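Sulfur oxygenase/reductase (Halothiobacillus neapolitanus, PDB 6QPA) probably catalyses the oxygen-dependent oxidation and reduction of elemental sulfur at a mononuclear non-haem iron site, within a 24-subunit assembly. Local coordinates at residues A37-F42 / T80-V85; I8-A13 / P117-V122; L43-L48 / M303-W308. All blocks are in the same frame, centred on the assembly; numbering follows the deposited sequence.

Contact 1 (A37-F42 / T80-V85); sequences ASHPGF and TVWKDV
Phe42 turns the edge of its ring toward the face of the Trp82 indole in a T-shaped (edge-to-face) pair. The Phe42 ring centroid lies 5.3 Å from that of the six-membered ring of Trp82, with the planes at 62°, and CD1 is the atom above the indole, offset toward its rim. The Phe42 methylene adds to the cover, CB being 3.6 Å from Trp82 CZ3. These residues form an antiparallel non-hydrogen-bonded pair, which puts both aromatic side chains on one face of the sheet. At the rim of the Phe42 ring, CE1 meets Thr80 CB at 4.1 Å.

Beside the aromatics, Gly41 O accepts Lys83 N at 2.9 Å. Glycine suits this place because a beta carbon would be crowded by His39 ND1; the aliphatic part of Lys83 lies against Gly41 CA. Extended beyond CG, Lys83 brings NZ to Pro40 O for a weak hydrogen bond of 3.4 Å, supplemented by a bridging water.

A type I turn from His39 to Phe42 shapes this loop, and His39 ND1 accepts Gly41 N at 2.8 Å near the ring plane. On the other strand, Trp82 NE1 donates to Thr80 OG1 at 2.8 Å, close to the indole plane, which limits rotation of the indole. Trp82 also meets the ring of the iron ligand His88, while Val274 of the second subunit packs on Phe42.

Because ND1 accepts from Gly41 N, His39 probably carries its proton on NE2, where it can be donated to Glu90; Trp82, its rotation limited by the N-H bond to Thr80, probably offers a well-defined second-shell surface to His88.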
# COMPACT_ATOMS: atom_id res chain seq x y z
N ALA A 37 31.69 35.91 37.42
CA ALA A 37 32.01 37.31 37.13
C ALA A 37 31.61 38.28 38.25
O ALA A 37 31.66 39.50 38.02
CB ALA A 37 31.38 37.75 35.81
N SER A 38 31.13 37.83 39.41
CA SER A 38 31.00 38.74 40.54
C SER A 38 32.34 39.07 41.17
O SER A 38 32.42 39.99 41.99
CB SER A 38 30.08 38.14 41.60
OG SER A 38 30.65 36.96 42.15
N HIS A 39 33.42 38.35 40.80
CA HIS A 39 34.66 38.55 41.53
C HIS A 39 35.59 39.49 40.78
O HIS A 39 35.80 39.31 39.57
CB HIS A 39 35.37 37.22 41.78
CG HIS A 39 36.47 37.31 42.78
ND1 HIS A 39 37.69 37.89 42.49
CD2 HIS A 39 36.52 36.93 44.08
CE1 HIS A 39 38.45 37.85 43.57
NE2 HIS A 39 37.76 37.28 44.55
N PRO A 40 36.19 40.48 41.46
CA PRO A 40 37.03 41.46 40.75
C PRO A 40 38.30 40.88 40.15
O PRO A 40 38.90 41.54 39.28
CB PRO A 40 37.39 42.48 41.85
CG PRO A 40 37.29 41.69 43.14
CD PRO A 40 36.15 40.71 42.92
N GLY A 41 38.74 39.70 40.58
CA GLY A 41 39.87 39.06 39.95
C GLY A 41 39.57 38.24 38.71
O GLY A 41 40.49 37.74 38.05
N PHE A 42 38.29 38.15 38.33
CA PHE A 42 37.88 37.35 37.18
C PHE A 42 38.09 38.12 35.89
O PHE A 42 37.61 39.24 35.74
CB PHE A 42 36.42 36.95 37.30
CG PHE A 42 35.88 36.24 36.08
CD1 PHE A 42 36.30 34.95 35.77
CD2 PHE A 42 34.96 36.86 35.24
CE1 PHE A 42 35.81 34.29 34.66
CE2 PHE A 42 34.46 36.20 34.12
CZ PHE A 42 34.88 34.91 33.82
N THR A 80 38.57 29.41 32.99
CA THR A 80 38.32 30.67 33.68
C THR A 80 39.67 31.30 33.98
O THR A 80 40.61 30.61 34.36
CB THR A 80 37.49 30.52 34.97
OG1 THR A 80 38.11 29.58 35.83
CG2 THR A 80 36.05 30.06 34.62
N VAL A 81 39.77 32.59 33.72
CA VAL A 81 41.03 33.32 33.73
C VAL A 81 41.02 34.32 34.88
O VAL A 81 40.03 35.05 35.07
CB VAL A 81 41.25 33.99 32.36
CG1 VAL A 81 42.64 34.62 32.28
CG2 VAL A 81 41.04 32.92 31.25
N TRP A 82 42.11 34.36 35.65
CA TRP A 82 42.14 34.99 36.96
C TRP A 82 43.41 35.80 37.15
O TRP A 82 44.47 35.44 36.63
CB TRP A 82 42.07 33.94 38.09
CG TRP A 82 40.84 33.13 38.00
CD1 TRP A 82 40.67 31.95 37.33
CD2 TRP A 82 39.57 33.48 38.53
NE1 TRP A 82 39.37 31.53 37.45
CE2 TRP A 82 38.67 32.46 38.17
CE3 TRP A 82 39.10 34.56 39.30
CZ2 TRP A 82 37.32 32.48 38.55
CZ3 TRP A 82 37.76 34.58 39.68
CH2 TRP A 82 36.89 33.54 39.31
N LYS A 83 43.30 36.86 37.95
CA LYS A 83 44.49 37.60 38.34
C LYS A 83 45.46 36.71 39.11
O LYS A 83 46.68 36.86 38.98
CB LYS A 83 44.12 38.81 39.20
CG LYS A 83 43.36 39.89 38.45
CD LYS A 83 43.05 41.09 39.36
CE LYS A 83 42.26 42.17 38.63
NZ LYS A 83 41.84 43.27 39.57
N ASP A 84 44.93 35.77 39.90
CA ASP A 84 45.76 34.89 40.71
C ASP A 84 44.92 33.72 41.19
O ASP A 84 43.69 33.73 41.07
CB ASP A 84 46.38 35.63 41.89
CG ASP A 84 45.38 36.49 42.64
OD1 ASP A 84 44.27 36.00 42.96
OD2 ASP A 84 45.68 37.67 42.87
N VAL A 85 45.60 32.74 41.78
CA VAL A 85 44.92 31.57 42.32
C VAL A 85 43.93 31.99 43.40
O VAL A 85 42.78 31.52 43.42
CB VAL A 85 45.96 30.57 42.87
CG1 VAL A 85 45.29 29.52 43.76
CG2 VAL A 85 46.69 29.90 41.73
O HOH W 1 39.11 44.27 38.98

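Contact 2 (I8-A13 / P117-V122); sequences IAINMA and PYFEVV
Ile10 keeps CG1 beside its backbone N (chi1 -58°) and is extended beyond it, a shape that lays CD1 over one face of the Phe119 ring, 3.6 Å from Phe119 CD1. The ring swings to meet it because CG of Phe119 is anti to its own carbonyl carbon (chi1 -68°). Met12, also extended, reaches the far end of the ring obliquely, CE standing 4.0 Å from Phe119 CZ, and passes its sulfur across Pro117. At the other end of the contact Ile8 CD1 touches Val121 CG2 at 3.8 Å.

The backbones hold these partners in step. Ile8 and Phe119 form an antiparallel hydrogen-bonded pair, with Ile8 N to Phe119 O at 3.0 Å and Phe119 N to Ile8 O at 2.7 Å; Ile10 N gives a nearly straight bond to Pro117 O. Proline has no N-H to return, and its CD faces Ile10 O instead.

On the reverse face small Ala9 leaves room for the Tyr118 ring, whose OH bonds to Glu89 and to ND1 of His88. One face thus joins the apolar interior with Met199 and Leu254, the other borders the iron held by His88, His92 and Glu116, a facial triad of two histidines and one carboxylate.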
# COMPACT_ATOMS: atom_id res chain seq x y z
N ILE A 8 45.15 30.47 34.58
CA ILE A 8 43.99 29.89 33.91
C ILE A 8 43.64 28.62 34.66
O ILE A 8 44.48 27.72 34.79
CB ILE A 8 44.24 29.61 32.43
CG1 ILE A 8 44.66 30.88 31.71
CG2 ILE A 8 42.92 29.11 31.74
CD1 ILE A 8 44.85 30.68 30.21
N ALA A 9 42.42 28.55 35.17
CA ALA A 9 41.86 27.32 35.70
C ALA A 9 41.06 26.65 34.59
O ALA A 9 40.24 27.30 33.93
CB ALA A 9 41.00 27.57 36.94
N ILE A 10 41.35 25.38 34.34
CA ILE A 10 40.65 24.64 33.30
C ILE A 10 39.82 23.57 33.97
O ILE A 10 40.35 22.57 34.45
CB ILE A 10 41.60 24.02 32.26
CG1 ILE A 10 42.44 25.14 31.64
CG2 ILE A 10 40.78 23.28 31.21
CD1 ILE A 10 43.48 24.66 30.59
N ASN A 11 38.51 23.78 34.00
CA ASN A 11 37.58 22.78 34.49
C ASN A 11 37.36 21.76 33.39
O ASN A 11 36.79 22.07 32.34
CB ASN A 11 36.27 23.45 34.91
CG ASN A 11 35.40 22.55 35.72
OD1 ASN A 11 34.80 21.62 35.19
ND2 ASN A 11 35.33 22.80 37.03
N MET A 12 37.83 20.53 33.61
CA MET A 12 37.80 19.46 32.62
C MET A 12 36.75 18.45 33.05
O MET A 12 36.79 17.94 34.18
CB MET A 12 39.16 18.79 32.50
CG MET A 12 40.29 19.72 32.12
SD MET A 12 41.87 18.91 32.41
CE MET A 12 42.97 20.10 31.64
N ALA A 13 35.80 18.18 32.15
CA ALA A 13 34.76 17.19 32.37
C ALA A 13 34.49 16.45 31.06
O ALA A 13 34.83 16.93 29.98
CB ALA A 13 33.45 17.83 32.86
N PRO A 117 42.54 21.74 37.09
CA PRO A 117 43.92 22.16 37.37
C PRO A 117 44.13 23.63 37.06
O PRO A 117 43.42 24.24 36.26
CB PRO A 117 44.76 21.28 36.43
CG PRO A 117 43.79 20.29 35.80
CD PRO A 117 42.46 20.96 35.85
N TYR A 118 45.15 24.19 37.69
CA TYR A 118 45.62 25.55 37.46
C TYR A 118 46.80 25.55 36.49
O TYR A 118 47.69 24.69 36.57
CB TYR A 118 46.06 26.19 38.78
CG TYR A 118 44.94 26.62 39.71
CD1 TYR A 118 44.19 27.76 39.45
CD2 TYR A 118 44.68 25.91 40.90
CE1 TYR A 118 43.19 28.18 40.32
CE2 TYR A 118 43.67 26.34 41.78
CZ TYR A 118 42.93 27.47 41.47
OH TYR A 118 41.95 27.92 42.30
N PHE A 119 46.80 26.52 35.57
CA PHE A 119 47.82 26.60 34.53
C PHE A 119 48.48 27.97 34.50
O PHE A 119 47.81 29.00 34.60
CB PHE A 119 47.25 26.28 33.14
CG PHE A 119 46.85 24.86 33.00
CD1 PHE A 119 45.61 24.44 33.45
CD2 PHE A 119 47.73 23.92 32.48
CE1 PHE A 119 45.25 23.12 33.35
CE2 PHE A 119 47.38 22.60 32.39
CZ PHE A 119 46.12 22.19 32.82
N GLU A 120 49.78 27.94 34.34
CA GLU A 120 50.56 29.12 34.06
C GLU A 120 50.70 29.29 32.56
O GLU A 120 50.91 28.32 31.83
CB GLU A 120 51.93 29.00 34.73
CG GLU A 120 52.95 29.99 34.25
CD GLU A 120 54.35 29.71 34.77
OE1 GLU A 120 54.51 28.81 35.64
OE2 GLU A 120 55.28 30.39 34.30
N VAL A 121 50.55 30.53 32.09
CA VAL A 121 50.77 30.85 30.69
C VAL A 121 52.27 31.10 30.53
O VAL A 121 52.77 32.17 30.87
CB VAL A 121 49.94 32.05 30.24
CG1 VAL A 121 50.20 32.34 28.76
CG2 VAL A 121 48.46 31.74 30.45
N VAL A 122 52.98 30.09 30.03
CA VAL A 122 54.43 30.17 29.87
C VAL A 122 54.80 31.17 28.78
O VAL A 122 55.72 31.97 28.93
CB VAL A 122 54.99 28.77 29.53
CG1 VAL A 122 56.45 28.86 29.19
CG2 VAL A 122 54.73 27.79 30.68

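Contact 3 (L43-L48 / M303-W308); sequences LGFEQL and MEQGLW
Phe45 and Gln305 exchange two backbone hydrogen bonds as an antiparallel hydrogen-bonded pair, Phe45 N to Gln305 O and Gln305 N to Phe45 O both at 3.1 Å, in segments whose end-to-end directions lie 153° apart; Gln47 N to Met303 O adds a third. Phe45 places CG between its backbone N and carbonyl carbon (chi1 72°), which folds the ring over the opposing strand. Gln305 N then sits above the ring centre, Gln305 CB is 3.5 Å from Phe45 CE2, and Met303 CB comes in at the ring edge.

Gln305 packs CG on Gly44 CA, and a bend at chi2 (72°) turns the amide back toward its own chain, where OE1 accepts Leu307 N at 3.0 Å, while NE2 bonds to Asp275 of the second subunit. With an alanine in place of Gln305, Leu307 N would probably lose this acceptor, the turn through Gly306 and Leu307 would be less held, and Asp275 of the second subunit would be left without its amide partner.

This pairing joins strand 42-53 to strand 290-305 in the curled antiparallel sheet of a protein whose family belongs to the dimeric alpha-beta barrel clan. Gly44 has to be glycine: at its backbone angles a beta carbon would jam against the preceding carbonyl and collide with Gln305 O and Trp308 CD1. The indole of Trp308 instead passes close to Gly44 CA and directs NE1 to Glu46 OE2, a weak bond of 3.3 Å in which the carboxylate oxygen lies at the ring edge.

On that same side of the sheet, Glu46 OE1 and Glu304 OE2 are 2.6 Å apart, a separation suggesting that one of the acids is protonated. Arg158 forms a salt bridge with Glu304 OE2, which would offset the remaining charge, and Ser156 N bonds to Glu304 OE1.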
# COMPACT_ATOMS: atom_id res chain seq x y z
N LEU A 43 38.82 37.51 34.94
CA LEU A 43 39.24 38.20 33.73
C LEU A 43 38.58 37.70 32.45
O LEU A 43 38.57 38.43 31.45
CB LEU A 43 40.76 38.09 33.58
CG LEU A 43 41.58 38.57 34.77
CD1 LEU A 43 43.08 38.32 34.52
CD2 LEU A 43 41.30 40.04 35.03
N GLY A 44 38.01 36.50 32.45
CA GLY A 44 37.37 36.00 31.25
C GLY A 44 37.28 34.48 31.28
O GLY A 44 37.68 33.83 32.24
N PHE A 45 36.70 33.94 30.20
CA PHE A 45 36.48 32.51 30.15
C PHE A 45 36.40 32.02 28.71
O PHE A 45 36.22 32.80 27.77
CB PHE A 45 35.21 32.11 30.95
CG PHE A 45 33.92 32.51 30.30
CD1 PHE A 45 33.31 31.69 29.35
CD2 PHE A 45 33.30 33.70 30.66
CE1 PHE A 45 32.10 32.06 28.74
CE2 PHE A 45 32.06 34.08 30.06
CZ PHE A 45 31.48 33.26 29.10
N GLU A 46 36.56 30.70 28.55
CA GLU A 46 36.42 30.00 27.28
C GLU A 46 35.63 28.74 27.56
O GLU A 46 36.05 27.94 28.40
CB GLU A 46 37.78 29.63 26.67
CG GLU A 46 38.74 30.76 26.52
CD GLU A 46 38.50 31.56 25.26
OE1 GLU A 46 37.67 31.12 24.45
OE2 GLU A 46 39.14 32.61 25.07
N GLN A 47 34.49 28.56 26.90
CA GLN A 47 33.74 27.32 26.99
C GLN A 47 34.03 26.50 25.74
O GLN A 47 33.65 26.88 24.62
CB GLN A 47 32.24 27.57 27.17
CG GLN A 47 31.46 26.30 27.53
CD GLN A 47 29.95 26.50 27.60
OE1 GLN A 47 29.35 27.07 26.68
NE2 GLN A 47 29.33 26.03 28.68
N LEU A 48 34.75 25.39 25.91
CA LEU A 48 35.21 24.58 24.79
C LEU A 48 34.50 23.24 24.81
O LEU A 48 34.53 22.54 25.83
CB LEU A 48 36.72 24.39 24.87
CG LEU A 48 37.60 25.63 24.95
CD1 LEU A 48 39.07 25.21 25.09
CD2 LEU A 48 37.43 26.47 23.69
N MET A 303 31.13 29.60 23.87
CA MET A 303 30.91 30.93 24.42
C MET A 303 32.27 31.43 24.84
O MET A 303 33.11 30.64 25.27
CB MET A 303 29.97 30.93 25.64
CG MET A 303 28.60 30.31 25.38
SD MET A 303 27.43 30.61 26.73
CE MET A 303 26.73 28.97 26.94
N GLU A 304 32.51 32.72 24.67
CA GLU A 304 33.79 33.30 25.07
C GLU A 304 33.54 34.67 25.64
O GLU A 304 32.70 35.42 25.12
CB GLU A 304 34.75 33.44 23.90
CG GLU A 304 34.93 32.21 23.06
CD GLU A 304 35.92 32.45 21.95
OE1 GLU A 304 35.47 32.73 20.82
OE2 GLU A 304 37.15 32.38 22.23
N GLN A 305 34.24 34.99 26.72
CA GLN A 305 34.40 36.39 27.12
C GLN A 305 35.91 36.59 27.09
O GLN A 305 36.64 36.13 27.98
CB GLN A 305 33.69 36.70 28.45
CG GLN A 305 34.50 37.15 29.65
CD GLN A 305 35.06 38.56 29.58
OE1 GLN A 305 35.61 38.99 28.56
NE2 GLN A 305 34.96 39.27 30.70
N GLY A 306 36.37 37.21 26.00
CA GLY A 306 37.78 37.17 25.66
C GLY A 306 38.61 38.37 26.08
O GLY A 306 39.73 38.51 25.61
N LEU A 307 38.11 39.22 26.99
CA LEU A 307 38.90 40.40 27.34
C LEU A 307 40.20 40.06 28.06
O LEU A 307 41.13 40.87 28.04
CB LEU A 307 38.07 41.39 28.15
CG LEU A 307 37.29 42.24 27.13
CD1 LEU A 307 35.81 41.80 26.98
CD2 LEU A 307 37.46 43.74 27.35
N TRP A 308 40.30 38.89 28.67
CA TRP A 308 41.56 38.48 29.27
C TRP A 308 42.69 38.43 28.24
O TRP A 308 43.86 38.62 28.59
CB TRP A 308 41.38 37.12 29.91
CG TRP A 308 41.07 36.03 28.93
CD1 TRP A 308 39.84 35.69 28.44
CD2 TRP A 308 42.01 35.14 28.33
NE1 TRP A 308 39.97 34.63 27.57
CE2 TRP A 308 41.29 34.27 27.50
CE3 TRP A 308 43.40 34.98 28.43
CZ2 TRP A 308 41.91 33.27 26.76
CZ3 TRP A 308 44.01 33.99 27.70
CH2 TRP A 308 43.27 33.14 26.88

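Overall arrangement
The three contacts follow one another across a single curled antiparallel sheet, in which strand 110-125 pairs with 7-15, 7-15 with 74-82, 74-82 with 42-53, and 42-53 with 290-305. Their centres are about 13 Å apart, or 11 Å between contacts 1 and 3. Along the chain contact 1 is nested inside the loop closed by contact 2, whereas contact 3 crosses both, segment 37-42 running straight into 43-48. Backbone bonds from Thr80 to Ala9 and from Val81 to Leu43 and Gly44 tie the contacts together. Contacts 1 and 2 border the iron, while contacts 1 and 3 touch the second subunit, so one sheet connects metal site and subunit interface.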